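Local coordinates for SalCYP truncation (Salinispora tropica, PDB 7ABB), which is a cytochrome P450-type heme protein, largely helical, whose single chain holds a heme c in its pocket, at residues Ser47-Glu50 with Gly51-Ala55; Arg117-Ser120 with Ala121-Asp124; Val128-Asp132 with Glu133-Pro137. All coordinates share one frame; numbering follows the deposited sequence.

Interaction 1. Residues Ser47-Glu50 with Gly51-Ala55; sequences STYE and GICAA
Tyr49 O receives the N-H of Cys53 almost straight, at 169°; this is one of three 2.9 Å bonds in the first turns of helix 49-56, and the straightest of them. The same tyrosine meets the same cysteine with its ring. Cys53 SG sits over one face, 3.7 Å from the centroid of the Tyr49 ring and displaced toward the rim on the CZ side, a sulfur-aromatic contact. Tyr49 CG stands anti to the backbone N (chi1 176°), which lays the ring along the helix above the sulfur; Tyr49 OH reaches past it to bond Pro331 O. One residue earlier, Thr48 is the N-cap. Its OG1 accepts from Gly51 N at 2.9 Å, while its carbonyl Thr48 O takes Ile52 N, also at 2.9 Å. Ile52 then lays its CG1-CD1 branch against that oxygen, with CD1 3.3 Å from Thr48 O. Farther on, Ala54 N to Glu50 O, 3.0 Å, continues the regular i to i+4 bonding. The helix follows strand 43-46 of the mixed sheet, in the place of helix B of P450 folds, and Ile52 packs on Leu46, Ala310 and Ile333 with its side chain about 9 Å from the heme c. Two N-H groups of the first turn are thus paired from different sources, Gly51 N by the threonine hydroxyl and Tyr49 N by Asp313 OD2. The carboxylate of Asp313 lies at the positive end of the helix dipole, which would probably stabilise its charge, and its bond to Tyr49 N ties this turn to the loop that carries it.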
loop_
_atom_site.group_PDB
_atom_site.type_symbol
_atom_site.label_atom_id
_atom_site.label_comp_id
_atom_site.label_asym_id
_atom_site.label_seq_id
_atom_site.Cartn_x
_atom_site.Cartn_y
_atom_site.Cartn_z
ATOM N N SER A 47 9.565 17.401 3.748
ATOM C CA SER A 47 10.097 16.603 4.848
ATOM C C SER A 47 9.324 16.696 6.155
ATOM O O SER A 47 9.753 16.080 7.149
ATOM C CB SER A 47 11.545 17.000 5.123
ATOM O OG SER A 47 11.601 18.325 5.630
ATOM N N THR A 48 8.215 17.426 6.202
ATOM C CA THR A 48 7.456 17.585 7.434
ATOM C C THR A 48 6.075 16.968 7.296
ATOM O O THR A 48 5.509 16.911 6.195
ATOM C CB THR A 48 7.315 19.071 7.855
ATOM O OG1 THR A 48 6.418 19.784 6.975
ATOM C CG2 THR A 48 8.639 19.766 7.864
ATOM N N TYR A 49 5.533 16.542 8.438
ATOM C CA TYR A 49 4.174 16.022 8.481
ATOM C C TYR A 49 3.187 17.093 8.050
ATOM O O TYR A 49 2.350 16.849 7.176
ATOM C CB TYR A 49 3.854 15.540 9.889
ATOM C CG TYR A 49 2.454 15.063 10.089
ATOM C CD1 TYR A 49 2.115 13.749 9.830
ATOM C CD2 TYR A 49 1.465 15.913 10.567
ATOM C CE1 TYR A 49 0.808 13.279 10.021
ATOM C CE2 TYR A 49 0.164 15.458 10.774
ATOM C CZ TYR A 49 -0.162 14.145 10.506
ATOM O OH TYR A 49 -1.444 13.706 10.718
ATOM N N GLU A 50 3.263 18.280 8.662
ATOM C CA GLU A 50 2.253 19.296 8.344
ATOM C C GLU A 50 2.366 19.730 6.885
ATOM O O GLU A 50 1.335 19.953 6.214
ATOM C CB GLU A 50 2.345 20.483 9.302
ATOM C CG GLU A 50 3.581 21.320 9.160
ATOM C CD GLU A 50 3.558 22.579 10.043
ATOM O OE1 GLU A 50 2.522 23.278 10.082
ATOM O OE2 GLU A 50 4.575 22.875 10.696
ATOM N N GLY A 51 3.591 19.807 6.354
ATOM C CA GLY A 51 3.761 20.243 4.972
ATOM C C GLY A 51 3.288 19.194 3.985
ATOM O O GLY A 51 2.636 19.498 2.976
ATOM N N ILE A 52 3.603 17.943 4.256
ATOM C CA ILE A 52 3.139 16.879 3.377
ATOM C C ILE A 52 1.623 16.739 3.433
ATOM O O ILE A 52 0.957 16.576 2.388
ATOM C CB ILE A 52 3.863 15.591 3.768
ATOM C CG1 ILE A 52 5.309 15.697 3.290
ATOM C CG2 ILE A 52 3.161 14.385 3.182
ATOM C CD1 ILE A 52 6.226 14.646 3.846
ATOM N N CYS A 53 1.040 16.770 4.632
ATOM C CA CYS A 53 -0.420 16.708 4.738
ATOM C C CYS A 53 -1.065 17.834 3.938
ATOM O O CYS A 53 -2.030 17.607 3.185
ATOM C CB CYS A 53 -0.862 16.814 6.193
ATOM S SG CYS A 53 -0.665 15.306 7.111
ATOM N N ALA A 54 -0.552 19.045 4.107
ATOM C CA ALA A 54 -1.140 20.201 3.428
ATOM C C ALA A 54 -1.051 20.045 1.917
ATOM O O ALA A 54 -1.958 20.470 1.181
ATOM C CB ALA A 54 -0.450 21.486 3.869
ATOM N N ALA A 55 0.046 19.470 1.435
ATOM C CA ALA A 55 0.222 19.292 -0.000
ATOM C C ALA A 55 -0.770 18.274 -0.545
ATOM O O ALA A 55 -1.411 18.529 -1.577
ATOM C CB ALA A 55 1.650 18.862 -0.319
#

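Interaction 2. Residues Arg117-Ser120 with Ala121-Asp124; sequences RRIS and AFVD
Phe122 folds back against Ile119 where the chain leaves helix 108-120, the counterpart of helix D in the P450 fold, on its way to strand 127-129. From CB the ring swings in under the last helical residues: with chi1 at 56°, CG lies between the backbone N and the carbonyl carbon, and it and CD1 are both 3.8 Å from Ile119 O. Along one side of the ring, CD2 and then CE2 pass Arg118 O, with CD2 3.2 Å from that oxygen, an oblique approach. CE2 and CZ continue to the backbone of Ile119, whose CA makes a CH-pi contact 3.9 Å from the Phe122 centroid. At the tip, Phe122 CZ touches Ile119 CG1, while CE1 on the other side nears Ile119 CG2. That methyl also meets Val123 CG2 at 3.8 Å, so this one branch serves both residues while CG1 meets Phe122 alone. Ile119 O lies over the centre of the phenyl face, fixed there by accepting Phe122 N at 3.0 Å, with a weak bond from Val123 N added. Tightening of the turn shows in Ala121 N, which bonds Arg118 O at 3.2 Å from well above the carbonyl plane and Arg117 O only weakly. Beyond the contact, Phe122 is covered by Trp359, Ile363 and Trp388; the guanidinium groups of Arg117 and Arg118 both form salt bridges with Glu141, and Arg118 NE also bonds Asn114 OD1. A single water completes the turn, donating to Ser120 O at 2.9 Å and accepting from Asp124 N.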
loop_
_atom_site.group_PDB
_atom_site.type_symbol
_atom_site.label_atom_id
_atom_site.label_comp_id
_atom_site.label_asym_id
_atom_site.label_seq_id
_atom_site.Cartn_x
_atom_site.Cartn_y
_atom_site.Cartn_z
ATOM N N ARG A 117 -6.072 -21.391 6.415
ATOM C CA ARG A 117 -5.763 -22.472 5.495
ATOM C C ARG A 117 -4.305 -22.433 5.082
ATOM O O ARG A 117 -3.612 -23.460 5.081
ATOM C CB ARG A 117 -6.673 -22.344 4.264
ATOM C CG ARG A 117 -6.422 -23.361 3.154
ATOM C CD ARG A 117 -6.604 -22.769 1.748
ATOM N NE ARG A 117 -7.781 -21.902 1.676
ATOM C CZ ARG A 117 -7.835 -20.764 0.979
ATOM N NH1 ARG A 117 -6.796 -20.373 0.257
ATOM N NH2 ARG A 117 -8.917 -19.991 1.008
ATOM N N ARG A 118 -3.819 -21.243 4.729
ATOM C CA ARG A 118 -2.476 -21.133 4.191
ATOM C C ARG A 118 -1.439 -21.365 5.286
ATOM O O ARG A 118 -0.462 -22.086 5.074
ATOM C CB ARG A 118 -2.302 -19.775 3.514
ATOM C CG ARG A 118 -3.145 -19.628 2.257
ATOM C CD ARG A 118 -2.911 -18.270 1.607
ATOM N NE ARG A 118 -3.664 -18.193 0.359
ATOM C CZ ARG A 118 -3.283 -18.766 -0.772
ATOM N NH1 ARG A 118 -2.153 -19.467 -0.843
ATOM N NH2 ARG A 118 -4.052 -18.666 -1.855
ATOM N N ILE A 119 -1.647 -20.793 6.471
ATOM C CA ILE A 119 -0.649 -20.973 7.530
ATOM C C ILE A 119 -0.645 -22.420 8.000
ATOM O O ILE A 119 0.420 -23.008 8.235
ATOM C CB ILE A 119 -0.928 -20.003 8.677
ATOM C CG1 ILE A 119 -0.756 -18.570 8.188
ATOM C CG2 ILE A 119 0.049 -20.287 9.856
ATOM C CD1 ILE A 119 -1.448 -17.548 9.038
ATOM N N SER A 120 -1.829 -23.025 8.144
ATOM C CA SER A 120 -1.920 -24.427 8.536
ATOM C C SER A 120 -1.085 -25.321 7.641
ATOM O O SER A 120 -0.535 -26.326 8.109
ATOM C CB SER A 120 -3.381 -24.890 8.496
ATOM O OG SER A 120 -4.115 -24.373 9.578
ATOM N N ALA A 121 -0.964 -24.977 6.364
ATOM C CA ALA A 121 -0.297 -25.865 5.425
ATOM C C ALA A 121 1.217 -25.874 5.589
ATOM O O ALA A 121 1.864 -26.777 5.063
ATOM C CB ALA A 121 -0.657 -25.466 3.988
ATOM N N PHE A 122 1.804 -24.898 6.288
ATOM C CA PHE A 122 3.250 -24.913 6.505
ATOM C C PHE A 122 3.684 -24.883 7.963
ATOM O O PHE A 122 4.889 -24.932 8.209
ATOM C CB PHE A 122 3.962 -23.781 5.745
ATOM C CG PHE A 122 3.472 -22.387 6.031
ATOM C CD1 PHE A 122 3.838 -21.706 7.187
ATOM C CD2 PHE A 122 2.703 -21.712 5.096
ATOM C CE1 PHE A 122 3.400 -20.394 7.421
ATOM C CE2 PHE A 122 2.265 -20.428 5.317
ATOM C CZ PHE A 122 2.607 -19.750 6.468
ATOM N N VAL A 123 2.763 -24.871 8.931
ATOM C CA VAL A 123 3.159 -24.845 10.345
ATOM C C VAL A 123 4.157 -25.954 10.668
ATOM O O VAL A 123 5.098 -25.753 11.447
ATOM C CB VAL A 123 1.930 -24.946 11.271
ATOM C CG1 VAL A 123 2.369 -25.079 12.722
ATOM C CG2 VAL A 123 1.082 -23.743 11.164
ATOM N N ASP A 124 3.937 -27.160 10.138
ATOM C CA ASP A 124 4.775 -28.296 10.505
ATOM C C ASP A 124 6.213 -28.193 9.996
ATOM O O ASP A 124 7.075 -28.918 10.498
ATOM C CB ASP A 124 4.136 -29.601 9.997
ATOM C CG ASP A 124 2.881 -29.975 10.760
ATOM O OD1 ASP A 124 2.612 -29.368 11.818
ATOM O OD2 ASP A 124 2.169 -30.894 10.309
HETATM O O HOH W 1 1.818 -28.001 8.276
#

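Interaction 3. Residues Val128-Asp132 with Glu133-Pro137; sequences VSFSD and EFARP
This is a helix-start contact, Phe130 against Phe134 and Ala135, where strand 127-129 runs into helix 130-147 with a wide pi-type turn. Strand and helix occupy the places of strand β3-1 and helix E in P450 folds. The wide turn is plain at Phe130 O, which accepts two N-H groups: Ala135 N at 2.8 Å, in the carbonyl plane, and Phe134 N at 3.1 Å, from above it. Ser131 O repeats the i to i+5 pattern with Arg136 N. The rings form an offset edge-to-face pair, planes 75° apart, with Phe134 CD2 3.6 Å from Phe130 CE1 over the Phe130 face; Ala135 CB comes up obliquely beside CE2. Both rings stand anti to their backbone N, which sends them out of the helix side by side.

Ser129 and Glu133 bond each other twice: Glu133 N to Ser129 O, and Ser129 N to Glu133 OE1, 2.9 Å and 172°. Glu133 OE2 is taken by Arg125, so both oxygens of this carboxylate are engaged; Ser129 OG turns instead to Asp383. Arg136, packed on helix 154-165, bends at chi3 to bring NH1 back to Asp132 OD1, a salt bridge of 2.9 Å with that oxygen near the guanidinium plane. A water accepts from the same Arg136 NH1 and donates to Asp132 O at 2.8 Å.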
loop_
_atom_site.group_PDB
_atom_site.type_symbol
_atom_site.label_atom_id
_atom_site.label_comp_id
_atom_site.label_asym_id
_atom_site.label_seq_id
_atom_site.Cartn_x
_atom_site.Cartn_y
_atom_site.Cartn_z
ATOM N N VAL A 128 9.268 -20.808 6.695
ATOM C CA VAL A 128 8.543 -20.380 5.510
ATOM C C VAL A 128 9.242 -19.162 4.925
ATOM O O VAL A 128 9.860 -18.373 5.647
ATOM C CB VAL A 128 7.064 -20.076 5.862
ATOM C CG1 VAL A 128 6.922 -18.823 6.721
ATOM C CG2 VAL A 128 6.205 -19.956 4.576
ATOM N N SER A 129 9.121 -18.998 3.606
ATOM C CA SER A 129 9.458 -17.738 2.955
ATOM C C SER A 129 8.174 -16.918 2.993
ATOM O O SER A 129 7.233 -17.147 2.216
ATOM C CB SER A 129 9.991 -17.969 1.545
ATOM O OG SER A 129 10.195 -16.720 0.876
ATOM N N PHE A 130 8.118 -15.984 3.937
ATOM C CA PHE A 130 6.848 -15.416 4.377
ATOM C C PHE A 130 6.075 -14.784 3.221
ATOM O O PHE A 130 4.873 -15.031 3.056
ATOM C CB PHE A 130 7.106 -14.391 5.477
ATOM C CG PHE A 130 5.878 -13.703 5.977
ATOM C CD1 PHE A 130 5.123 -14.243 7.001
ATOM C CD2 PHE A 130 5.459 -12.499 5.413
ATOM C CE1 PHE A 130 3.976 -13.611 7.460
ATOM C CE2 PHE A 130 4.339 -11.851 5.896
ATOM C CZ PHE A 130 3.592 -12.401 6.913
ATOM N N SER A 131 6.726 -13.928 2.436
ATOM C CA SER A 131 5.957 -13.209 1.426
ATOM C C SER A 131 5.721 -14.048 0.173
ATOM O O SER A 131 4.637 -13.977 -0.418
ATOM C CB SER A 131 6.649 -11.895 1.070
ATOM O OG SER A 131 6.604 -11.030 2.193
ATOM N N ASP A 132 6.708 -14.837 -0.255
ATOM C CA ASP A 132 6.560 -15.629 -1.474
ATOM C C ASP A 132 5.525 -16.732 -1.304
ATOM O O ASP A 132 4.698 -16.961 -2.198
ATOM C CB ASP A 132 7.896 -16.253 -1.877
ATOM C CG ASP A 132 8.904 -15.242 -2.382
ATOM O OD1 ASP A 132 8.523 -14.075 -2.627
ATOM O OD2 ASP A 132 10.081 -15.629 -2.536
ATOM N N GLU A 133 5.575 -17.458 -0.185
ATOM C CA GLU A 133 4.732 -18.636 -0.005
ATOM C C GLU A 133 3.402 -18.314 0.657
ATOM O O GLU A 133 2.411 -19.000 0.385
ATOM C CB GLU A 133 5.468 -19.692 0.832
ATOM C CG GLU A 133 6.750 -20.136 0.221
ATOM C CD GLU A 133 7.324 -21.311 0.971
ATOM O OE1 GLU A 133 8.279 -21.114 1.757
ATOM O OE2 GLU A 133 6.775 -22.434 0.803
ATOM N N PHE A 134 3.341 -17.270 1.485
ATOM C CA PHE A 134 2.148 -16.964 2.275
ATOM C C PHE A 134 1.550 -15.620 1.881
ATOM O O PHE A 134 0.455 -15.590 1.315
ATOM C CB PHE A 134 2.447 -17.006 3.778
ATOM C CG PHE A 134 1.332 -16.450 4.609
ATOM C CD1 PHE A 134 0.058 -16.933 4.454
ATOM C CD2 PHE A 134 1.530 -15.407 5.489
ATOM C CE1 PHE A 134 -1.000 -16.409 5.159
ATOM C CE2 PHE A 134 0.474 -14.872 6.207
ATOM C CZ PHE A 134 -0.790 -15.362 6.044
ATOM N N ALA A 135 2.216 -14.510 2.167
ATOM C CA ALA A 135 1.517 -13.230 2.165
ATOM C C ALA A 135 1.061 -12.838 0.766
ATOM O O ALA A 135 -0.054 -12.334 0.609
ATOM C CB ALA A 135 2.385 -12.130 2.773
ATOM N N ARG A 136 1.899 -13.040 -0.261
ATOM C CA ARG A 136 1.487 -12.582 -1.591
ATOM C C ARG A 136 0.281 -13.346 -2.120
ATOM O O ARG A 136 -0.684 -12.700 -2.563
ATOM C CB ARG A 136 2.668 -12.634 -2.561
ATOM C CG ARG A 136 2.402 -11.900 -3.870
ATOM C CD ARG A 136 3.642 -11.825 -4.727
ATOM N NE ARG A 136 4.693 -11.081 -4.027
ATOM C CZ ARG A 136 5.845 -11.588 -3.600
ATOM N NH1 ARG A 136 6.165 -12.865 -3.799
ATOM N NH2 ARG A 136 6.690 -10.792 -2.964
ATOM N N PRO A 137 0.252 -14.682 -2.133
ATOM C CA PRO A 137 -0.972 -15.353 -2.584
ATOM C C PRO A 137 -2.167 -15.058 -1.690
ATOM O O PRO A 137 -3.298 -14.960 -2.189
ATOM C CB PRO A 137 -0.582 -16.839 -2.593
ATOM C CG PRO A 137 0.625 -16.949 -1.866
ATOM C CD PRO A 137 1.330 -15.639 -1.863
HETATM O O HOH W 2 4.553 -15.311 -4.457
#

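In the fold
The three contacts come in series along the chain, each a local turn, with neither nesting nor crossing. Interaction 1 opens helix 49-56 just after strand 43-46 and ties it to that sheet and to the loops around Asp313 and Pro331, on one side of the chain's centre. The chain then crosses to the opposite side of that centre, about 42 Å between the centres of the two contacts, where interaction 2 turns it out of helix 108-120. Interaction 3 follows at once, as strand 127-129 enters helix 130-147. These last two touch: Phe134 packs against Arg118, Ile119 and Phe122, joining the two helices, and the C-terminal strand 385-387 pairs with strand 127-129 beside them.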